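Local coordinates for CRISPR-associated protein, Cse2 family (Thermobifida fusca, PDB 4H79) that probably serves as the small CasB (Cse2) subunit of the type I-E CRISPR Cascade complex and binds nucleic acid along its surface, at residues M81-N86 with Q173-R178; G18-Q23 with D67-D72. All coordinates share one frame; numbering follows the deposited sequence.

In the fold
Helix 16-33 is the first helix and supplies the first half of interaction 2. The chain returns at helix 67-71, where 67-72 meets 18-23 and closes a loop that holds helix 37-49 and the unmodelled residues 53-59. Helix 80-99 then begins, and its first turns enter interaction 1. That contact closes a second loop when 173-178, the last part of helix 167-176 and the turn after it, packs against 81-86. The loops follow in series, neither nested nor crossed. The two contacts, with centres about 13 Å apart, touch through Phe69, which packs on Met81 and Glu85, and through a probable hydrogen bond between Tyr70 and Glu85. They tie together helices 16-33, 67-71, 80-99 and 167-176.

Interaction 1. Residues M81-N86 with Q173-R178; sequences MEVAEN and QLYQFR
Tyr175 sets CD1 and CE1 of its ring against helix 80-99 at Ala84. The backbones are close here, with CA of Ala84 5.5 Å from CA of Tyr175. Ala84 CB lies 3.7 Å from Tyr175 CE1. Ala84 CA approaches the ring obliquely, 3.7 Å from Tyr175 CD1. A small residue at Ala84 lets the ring come right up to the helix backbone. Val83 meets the same ring differently. Its CG1 lies at the edge, close to the ring plane, 4.0 Å from Tyr175 CD1, and the two side chains cross at about a right angle. The torsion of Val83 places CG1 anti to the backbone N (chi1 172°), which turns this methyl to the neighbouring helix. CG1 also comes near CG of Arg178, but that atom is poorly placed in the model and the contact is doubtful.

Arg178, in the turn that follows, bends at chi2 and chi3 and brings its guanidinium over the Tyr175 ring. The two flat groups are layered, with Tyr175 CZ 3.4 Å above the guanidinium plane and over its centre. NE in turn stands above the ring, offset toward the rim. NH1 of Arg178 forms a salt bridge with Asp80, just ahead of 81-86. This charge pair adds a polar link to a contact that has no hydrogen bond between its two segments. Trp16 and Val17 of helix 16-33 also pack on Ala84, and Val17 touches Tyr175. Tyr144 of helix 144-160 packs on Val83. The arrangement is helix-to-helix packing in the all-helical Cse2 fold, joining the start of helix 80-99 to the C-terminal part of helix 167-176.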
ATOM      1  N   MET A  81      13.041   4.683  11.798  1.00 42.95           N
ATOM      2  CA  MET A  81      13.354   5.116  10.430  1.00 45.55           C
ATOM      3  C   MET A  81      13.364   3.918   9.490  1.00 41.77           C
ATOM      4  O   MET A  81      12.831   4.012   8.387  1.00 40.59           O
ATOM      5  CB  MET A  81      14.684   5.923  10.329  1.00 44.40           C
ATOM      6  CG  MET A  81      14.975   6.476   8.930  1.00 41.23           C
ATOM      7  SD  MET A  81      13.501   7.208   8.147  1.00 45.93           S
ATOM      8  CE  MET A  81      13.591   8.897   8.742  1.00 50.64           C
ATOM      9  N   GLU A  82      13.954   2.797   9.930  1.00 37.06           N
ATOM     10  CA  GLU A  82      14.048   1.578   9.108  1.00 41.75           C
ATOM     11  C   GLU A  82      12.670   1.033   8.782  1.00 39.78           C
ATOM     12  O   GLU A  82      12.477   0.467   7.692  1.00 39.85           O
ATOM     13  CB  GLU A  82      14.776   0.486   9.882  1.00 55.94           C
ATOM     14  CG  GLU A  82      15.751  -0.400   9.118  1.00 73.28           C
ATOM     15  CD  GLU A  82      16.890  -0.898  10.018  1.00 87.71           C
ATOM     16  OE1 GLU A  82      16.963  -0.483  11.205  1.00 79.95           O
ATOM     17  OE2 GLU A  82      17.726  -1.696   9.537  1.00106.08           O
ATOM     18  N   VAL A  83      11.753   1.120   9.760  1.00 38.26           N
ATOM     19  CA  VAL A  83      10.391   0.625   9.585  1.00 30.47           C
ATOM     20  C   VAL A  83       9.663   1.553   8.591  1.00 32.30           C
ATOM     21  O   VAL A  83       8.981   1.077   7.701  1.00 35.61           O
ATOM     22  CB  VAL A  83       9.627   0.477  10.914  1.00 37.93           C
ATOM     23  CG1 VAL A  83       8.171   0.147  10.649  1.00 31.33           C
ATOM     24  CG2 VAL A  83      10.268  -0.624  11.779  1.00 40.25           C
ATOM     25  N   ALA A  84       9.824   2.871   8.738  1.00 30.12           N
ATOM     26  CA  ALA A  84       9.219   3.838   7.809  1.00 30.96           C
ATOM     27  C   ALA A  84       9.718   3.648   6.391  1.00 29.84           C
ATOM     28  O   ALA A  84       8.923   3.693   5.440  1.00 28.48           O
ATOM     29  CB  ALA A  84       9.512   5.251   8.272  1.00 29.42           C
ATOM     30  N   GLU A  85      11.035   3.438   6.237  1.00 29.93           N
ATOM     31  CA  GLU A  85      11.613   3.158   4.901  1.00 31.76           C
ATOM     32  C   GLU A  85      11.052   1.853   4.323  1.00 32.12           C
ATOM     33  O   GLU A  85      10.657   1.770   3.136  1.00 31.20           O
ATOM     34  CB  GLU A  85      13.122   3.039   4.993  1.00 31.02           C
ATOM     35  CG  GLU A  85      13.848   4.338   5.227  1.00 33.90           C
ATOM     36  CD  GLU A  85      15.353   4.138   5.355  1.00 47.66           C
ATOM     37  OE1 GLU A  85      15.844   3.031   5.689  1.00 42.77           O
ATOM     38  OE2 GLU A  85      16.088   5.108   5.137  1.00 48.01           O
ATOM     39  N   ASN A  86      11.012   0.821   5.163  1.00 31.82           N
ATOM     40  CA  ASN A  86      10.397  -0.435   4.750  1.00 31.63           C
ATOM     41  C   ASN A  86       8.889  -0.331   4.383  1.00 29.17           C
ATOM     42  O   ASN A  86       8.406  -0.929   3.388  1.00 29.13           O
ATOM     43  CB  ASN A  86      10.652  -1.515   5.806  1.00 35.67           C
ATOM     44  CG  ASN A  86      10.354  -2.907   5.275  1.00 51.46           C
ATOM     45  OD1 ASN A  86      10.570  -3.226   4.074  1.00 53.74           O
ATOM     46  ND2 ASN A  86       9.821  -3.743   6.150  1.00 52.48           N
ATOM     47  N   GLN A 173      -0.381   3.198   7.484  1.00 26.30           N
ATOM     48  CA  GLN A 173      -0.908   2.074   8.271  1.00 27.20           C
ATOM     49  C   GLN A 173       0.182   0.995   8.390  1.00 28.72           C
ATOM     50  O   GLN A 173       0.361   0.417   9.491  1.00 30.06           O
ATOM     51  CB  GLN A 173      -2.192   1.496   7.600  1.00 26.86           C
ATOM     52  CG  GLN A 173      -3.359   2.453   7.686  1.00 27.41           C
ATOM     53  CD  GLN A 173      -4.575   1.930   7.042  1.00 27.99           C
ATOM     54  OE1 GLN A 173      -4.508   1.169   6.048  1.00 28.24           O
ATOM     55  NE2 GLN A 173      -5.728   2.315   7.584  1.00 25.25           N
ATOM     56  N   LEU A 174       0.922   0.755   7.281  1.00 23.84           N
ATOM     57  CA  LEU A 174       2.087  -0.113   7.310  1.00 27.26           C
ATOM     58  C   LEU A 174       3.073   0.333   8.442  1.00 33.04           C
ATOM     59  O   LEU A 174       3.501  -0.495   9.255  1.00 32.17           O
ATOM     60  CB  LEU A 174       2.795  -0.158   5.958  1.00 24.83           C
ATOM     61  CG  LEU A 174       2.109  -1.064   4.909  1.00 29.01           C
ATOM     62  CD1 LEU A 174       2.575  -0.832   3.480  1.00 23.64           C
ATOM     63  CD2 LEU A 174       2.353  -2.538   5.214  1.00 35.00           C
ATOM     64  N   TYR A 175       3.421   1.633   8.486  1.00 30.53           N
ATOM     65  CA  TYR A 175       4.270   2.191   9.540  1.00 35.29           C
ATOM     66  C   TYR A 175       3.604   2.016  10.918  1.00 37.35           C
ATOM     67  O   TYR A 175       4.234   1.537  11.859  1.00 34.66           O
ATOM     68  CB  TYR A 175       4.619   3.683   9.216  1.00 30.29           C
ATOM     69  CG  TYR A 175       5.478   4.383  10.166  1.00 33.85           C
ATOM     70  CD1 TYR A 175       6.723   3.858  10.507  1.00 25.39           C
ATOM     71  CD2 TYR A 175       5.103   5.644  10.738  1.00 31.85           C
ATOM     72  CE1 TYR A 175       7.562   4.527  11.392  1.00 35.30           C
ATOM     73  CE2 TYR A 175       5.940   6.280  11.619  1.00 37.60           C
ATOM     74  CZ  TYR A 175       7.167   5.725  11.901  1.00 36.06           C
ATOM     75  OH  TYR A 175       7.966   6.330  12.735  1.00 40.89           O
ATOM     76  N   GLN A 176       2.309   2.324  11.015  1.00 33.37           N
ATOM     77  CA  GLN A 176       1.574   2.231  12.284  1.00 39.55           C
ATOM     78  C   GLN A 176       1.595   0.817  12.876  1.00 39.17           C
ATOM     79  O   GLN A 176       1.482   0.659  14.077  1.00 34.18           O
ATOM     80  CB  GLN A 176       0.124   2.727  12.114  1.00 31.78           C
ATOM     81  CG  GLN A 176      -0.676   2.820  13.386  1.00 40.48           C
ATOM     82  CD  GLN A 176      -2.023   3.448  13.160  1.00 45.08           C
ATOM     83  OE1 GLN A 176      -2.447   3.620  12.003  1.00 49.51           O
ATOM     84  NE2 GLN A 176      -2.718   3.774  14.253  1.00 47.11           N
ATOM     85  N   PHE A 177       1.763  -0.185  12.019  1.00 35.34           N
ATOM     86  CA  PHE A 177       1.797  -1.591  12.411  1.00 34.14           C
ATOM     87  C   PHE A 177       2.946  -1.961  13.356  1.00 37.97           C
ATOM     88  O   PHE A 177       2.926  -3.058  13.911  1.00 39.02           O
ATOM     89  CB  PHE A 177       1.888  -2.462  11.149  1.00 32.42           C
ATOM     90  CG  PHE A 177       0.875  -3.546  11.106  1.00 46.00           C
ATOM     91  CD1 PHE A 177       1.238  -4.841  11.432  1.00 52.54           C
ATOM     92  CD2 PHE A 177      -0.443  -3.274  10.778  1.00 52.89           C
ATOM     93  CE1 PHE A 177       0.305  -5.839  11.430  1.00 48.65           C
ATOM     94  CE2 PHE A 177      -1.410  -4.271  10.801  1.00 56.18           C
ATOM     95  CZ  PHE A 177      -1.025  -5.558  11.122  1.00 56.06           C
ATOM     96  N   ARG A 178       3.925  -1.081  13.572  1.00 36.95           N
ATOM     97  CA  ARG A 178       5.168  -1.512  14.285  1.00 38.27           C
ATOM     98  C   ARG A 178       4.939  -1.852  15.713  1.00 44.42           C
ATOM     99  O   ARG A 178       5.804  -2.521  16.294  1.00 52.51           O
ATOM    100  CB  ARG A 178       6.245  -0.448  14.423  1.00 38.25           C
ATOM    101  CG  ARG A 178       6.253   0.682  13.496  1.00 56.84           C
ATOM    102  CD  ARG A 178       6.805   1.889  14.236  1.00 56.31           C
ATOM    103  NE  ARG A 178       5.834   2.953  14.023  1.00 66.17           N
ATOM    104  CZ  ARG A 178       5.853   4.085  14.679  1.00 47.23           C
ATOM    105  NH1 ARG A 178       6.755   4.229  15.543  1.00 52.74           N
ATOM    106  NH2 ARG A 178       4.948   5.021  14.479  1.00 68.17           N
TER

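Interaction 2. Residues G18-Q23 with D67-D72; sequences GTFVDQ and DRFYAD
Phe20 and Phe69 both carry CG anti to the backbone N, with chi1 near 175° in each. The first torsion sends the Phe20 ring across to helix 67-71. The second sets the Phe69 ring beside it, and the two side chains cross at about a right angle. Phe69 CB sits over the centre of the Phe20 face, 3.7 Å from the ring centroid, as a CH-pi contact. The Phe69 ring then turns an edge to that face in an offset edge-to-face pair. The planes are 69° apart and the centroids 5.4 Å. The closest carbons are Phe20 CD2 and Phe69 CD1, at 3.6 Å. An alanine in place of Phe20 would remove this face and is likely to leave Phe69 CB and the Phe69 ring edge without their packing partner.

Phe20 and Phe69 are buried, while Arg68 and Gln23 are exposed. Arg68 CB lies 4.1 Å from Phe20 CD1, and a bend at chi3 carries the guanidinium to Gln23. There NH1 of Arg68 is 3.8 Å from Gln23 CG. The charged end is held by salt bridges to Glu27 and Asp66, and Glu27 also accepts a hydrogen bond from Gln23 NE2. Arg68 and Gln23 therefore share one carboxylate. Phe69 also meets the Trp16 ring. A buried edge-to-face phenylalanine pair, flanked by exposed Arg68 and Gln23, thus packs the short helix 67-71 on helix 16-33 in the all-helical Cse2 fold, nearly antiparallel, with axis directions 162° apart.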
ATOM      1  N   GLY A  18       3.115   8.742   4.827  1.00 29.89           N
ATOM      2  CA  GLY A  18       2.035   8.664   3.804  1.00 24.95           C
ATOM      3  C   GLY A  18       2.049   9.878   2.898  1.00 25.62           C
ATOM      4  O   GLY A  18       1.767   9.746   1.719  1.00 26.58           O
ATOM      5  N   THR A  19       2.419  11.057   3.395  1.00 25.34           N
ATOM      6  CA  THR A  19       2.461  12.257   2.536  1.00 28.60           C
ATOM      7  C   THR A  19       3.497  12.127   1.423  1.00 30.85           C
ATOM      8  O   THR A  19       3.241  12.468   0.249  1.00 30.02           O
ATOM      9  CB  THR A  19       2.835  13.493   3.360  1.00 30.54           C
ATOM     10  OG1 THR A  19       1.801  13.705   4.305  1.00 30.41           O
ATOM     11  CG2 THR A  19       2.987  14.774   2.445  1.00 29.46           C
ATOM     12  N   PHE A  20       4.670  11.616   1.797  1.00 27.22           N
ATOM     13  CA  PHE A  20       5.703  11.315   0.801  1.00 28.50           C
ATOM     14  C   PHE A  20       5.247  10.284  -0.193  1.00 30.92           C
ATOM     15  O   PHE A  20       5.451  10.470  -1.421  1.00 25.47           O
ATOM     16  CB  PHE A  20       7.026  10.842   1.408  1.00 31.07           C
ATOM     17  CG  PHE A  20       8.047  10.418   0.331  1.00 30.68           C
ATOM     18  CD1 PHE A  20       8.785  11.392  -0.409  1.00 30.43           C
ATOM     19  CD2 PHE A  20       8.214   9.059   0.012  1.00 31.98           C
ATOM     20  CE1 PHE A  20       9.703  11.001  -1.405  1.00 26.94           C
ATOM     21  CE2 PHE A  20       9.103   8.659  -1.000  1.00 31.72           C
ATOM     22  CZ  PHE A  20       9.839   9.616  -1.713  1.00 28.31           C
ATOM     23  N   VAL A  21       4.691   9.169   0.318  1.00 27.46           N
ATOM     24  CA  VAL A  21       4.350   8.060  -0.576  1.00 22.52           C
ATOM     25  C   VAL A  21       3.251   8.498  -1.546  1.00 27.21           C
ATOM     26  O   VAL A  21       3.291   8.168  -2.713  1.00 22.76           O
ATOM     27  CB  VAL A  21       3.887   6.824   0.236  1.00 25.43           C
ATOM     28  CG1 VAL A  21       3.194   5.777  -0.672  1.00 21.90           C
ATOM     29  CG2 VAL A  21       5.073   6.228   0.981  1.00 26.15           C
ATOM     30  N   ASP A  22       2.270   9.250  -1.057  1.00 24.69           N
ATOM     31  CA  ASP A  22       1.217   9.768  -1.932  1.00 25.75           C
ATOM     32  C   ASP A  22       1.828  10.602  -3.102  1.00 27.39           C
ATOM     33  O   ASP A  22       1.407  10.463  -4.263  1.00 28.60           O
ATOM     34  CB  ASP A  22       0.281  10.683  -1.111  1.00 25.74           C
ATOM     35  CG  ASP A  22      -0.677  11.440  -1.991  1.00 29.83           C
ATOM     36  OD1 ASP A  22      -1.427  10.859  -2.822  1.00 33.44           O
ATOM     37  OD2 ASP A  22      -0.660  12.657  -1.887  1.00 32.63           O
ATOM     38  N   GLN A  23       2.754  11.533  -2.773  1.00 28.78           N
ATOM     39  CA  GLN A  23       3.369  12.412  -3.763  1.00 27.77           C
ATOM     40  C   GLN A  23       4.243  11.558  -4.735  1.00 27.36           C
ATOM     41  O   GLN A  23       4.185  11.727  -5.953  1.00 29.01           O
ATOM     42  CB  GLN A  23       4.182  13.527  -3.010  1.00 32.44           C
ATOM     43  CG  GLN A  23       4.809  14.598  -3.889  1.00 39.46           C
ATOM     44  CD  GLN A  23       3.812  15.187  -4.891  1.00 48.88           C
ATOM     45  OE1 GLN A  23       2.674  15.574  -4.538  1.00 45.84           O
ATOM     46  NE2 GLN A  23       4.229  15.243  -6.158  1.00 49.93           N
ATOM     47  N   ASP A  67      15.290  12.783  -1.061  1.00 32.35           N
ATOM     48  CA  ASP A  67      15.559  13.654   0.125  1.00 30.48           C
ATOM     49  C   ASP A  67      14.254  14.219   0.694  1.00 31.02           C
ATOM     50  O   ASP A  67      14.202  14.574   1.884  1.00 33.87           O
ATOM     51  CB  ASP A  67      16.546  14.784  -0.237  1.00 32.13           C
ATOM     52  CG  ASP A  67      16.197  15.460  -1.560  1.00 34.07           C
ATOM     53  OD1 ASP A  67      16.057  14.787  -2.615  1.00 40.78           O
ATOM     54  OD2 ASP A  67      16.064  16.682  -1.542  1.00 35.22           O
ATOM     55  N   ARG A  68      13.191  14.274  -0.124  1.00 27.73           N
ATOM     56  CA  ARG A  68      11.911  14.828   0.369  1.00 32.26           C
ATOM     57  C   ARG A  68      11.355  13.974   1.497  1.00 32.40           C
ATOM     58  O   ARG A  68      10.716  14.498   2.406  1.00 41.83           O
ATOM     59  CB  ARG A  68      10.876  14.956  -0.769  1.00 35.27           C
ATOM     60  CG  ARG A  68      11.267  16.025  -1.812  1.00 44.43           C
ATOM     61  CD  ARG A  68      10.278  16.007  -2.972  1.00 39.79           C
ATOM     62  NE  ARG A  68      10.310  14.686  -3.616  1.00 41.02           N
ATOM     63  CZ  ARG A  68       9.434  14.245  -4.522  1.00 37.65           C
ATOM     64  NH1 ARG A  68       8.430  15.012  -4.916  1.00 36.18           N
ATOM     65  NH2 ARG A  68       9.555  13.031  -5.051  1.00 36.80           N
ATOM     66  N   PHE A  69      11.610  12.667   1.443  1.00 34.10           N
ATOM     67  CA  PHE A  69      11.170  11.711   2.486  1.00 37.55           C
ATOM     68  C   PHE A  69      11.836  11.981   3.837  1.00 35.48           C
ATOM     69  O   PHE A  69      11.165  11.932   4.904  1.00 32.92           O
ATOM     70  CB  PHE A  69      11.435  10.261   2.008  1.00 35.29           C
ATOM     71  CG  PHE A  69      11.117   9.197   3.029  1.00 36.24           C
ATOM     72  CD1 PHE A  69       9.798   8.747   3.253  1.00 43.32           C
ATOM     73  CD2 PHE A  69      12.128   8.603   3.730  1.00 31.29           C
ATOM     74  CE1 PHE A  69       9.540   7.745   4.191  1.00 38.96           C
ATOM     75  CE2 PHE A  69      11.880   7.601   4.664  1.00 38.66           C
ATOM     76  CZ  PHE A  69      10.586   7.172   4.904  1.00 37.61           C
ATOM     77  N   TYR A  70      13.154  12.273   3.800  1.00 32.97           N
ATOM     78  CA  TYR A  70      13.958  12.480   5.034  1.00 34.93           C
ATOM     79  C   TYR A  70      13.812  13.892   5.575  1.00 40.31           C
ATOM     80  O   TYR A  70      13.955  14.113   6.778  1.00 38.46           O
ATOM     81  CB  TYR A  70      15.456  12.150   4.805  1.00 32.03           C
ATOM     82  CG  TYR A  70      15.620  10.707   4.331  1.00 33.23           C
ATOM     83  CD1 TYR A  70      15.591   9.662   5.259  1.00 36.48           C
ATOM     84  CD2 TYR A  70      15.747  10.384   2.960  1.00 33.99           C
ATOM     85  CE1 TYR A  70      15.725   8.357   4.852  1.00 32.14           C
ATOM     86  CE2 TYR A  70      15.878   9.053   2.557  1.00 36.24           C
ATOM     87  CZ  TYR A  70      15.848   8.056   3.536  1.00 40.55           C
ATOM     88  OH  TYR A  70      15.966   6.725   3.241  1.00 42.69           O
ATOM     89  N   ALA A  71      13.542  14.850   4.680  1.00 35.98           N
ATOM     90  CA  ALA A  71      13.682  16.287   5.033  1.00 48.19           C
ATOM     91  C   ALA A  71      12.629  16.776   6.040  1.00 43.99           C
ATOM     92  O   ALA A  71      12.882  17.711   6.779  1.00 49.39           O
ATOM     93  CB  ALA A  71      13.641  17.154   3.784  1.00 39.68           C
ATOM     94  N   ASP A  72      11.438  16.175   6.008  1.00 44.32           N
ATOM     95  CA  ASP A  72      10.379  16.575   6.914  1.00 55.41           C
ATOM     96  C   ASP A  72      10.202  15.607   8.104  1.00 52.30           C
ATOM     97  O   ASP A  72       9.335  15.822   8.928  1.00 57.31           O
ATOM     98  CB  ASP A  72       9.053  16.771   6.140  1.00 52.99           C
ATOM     99  CG  ASP A  72       8.794  18.222   5.760  1.00 68.21           C
ATOM    100  OD1 ASP A  72       9.600  19.124   6.091  1.00 67.43           O
ATOM    101  OD2 ASP A  72       7.755  18.464   5.114  1.00 91.40           O
TER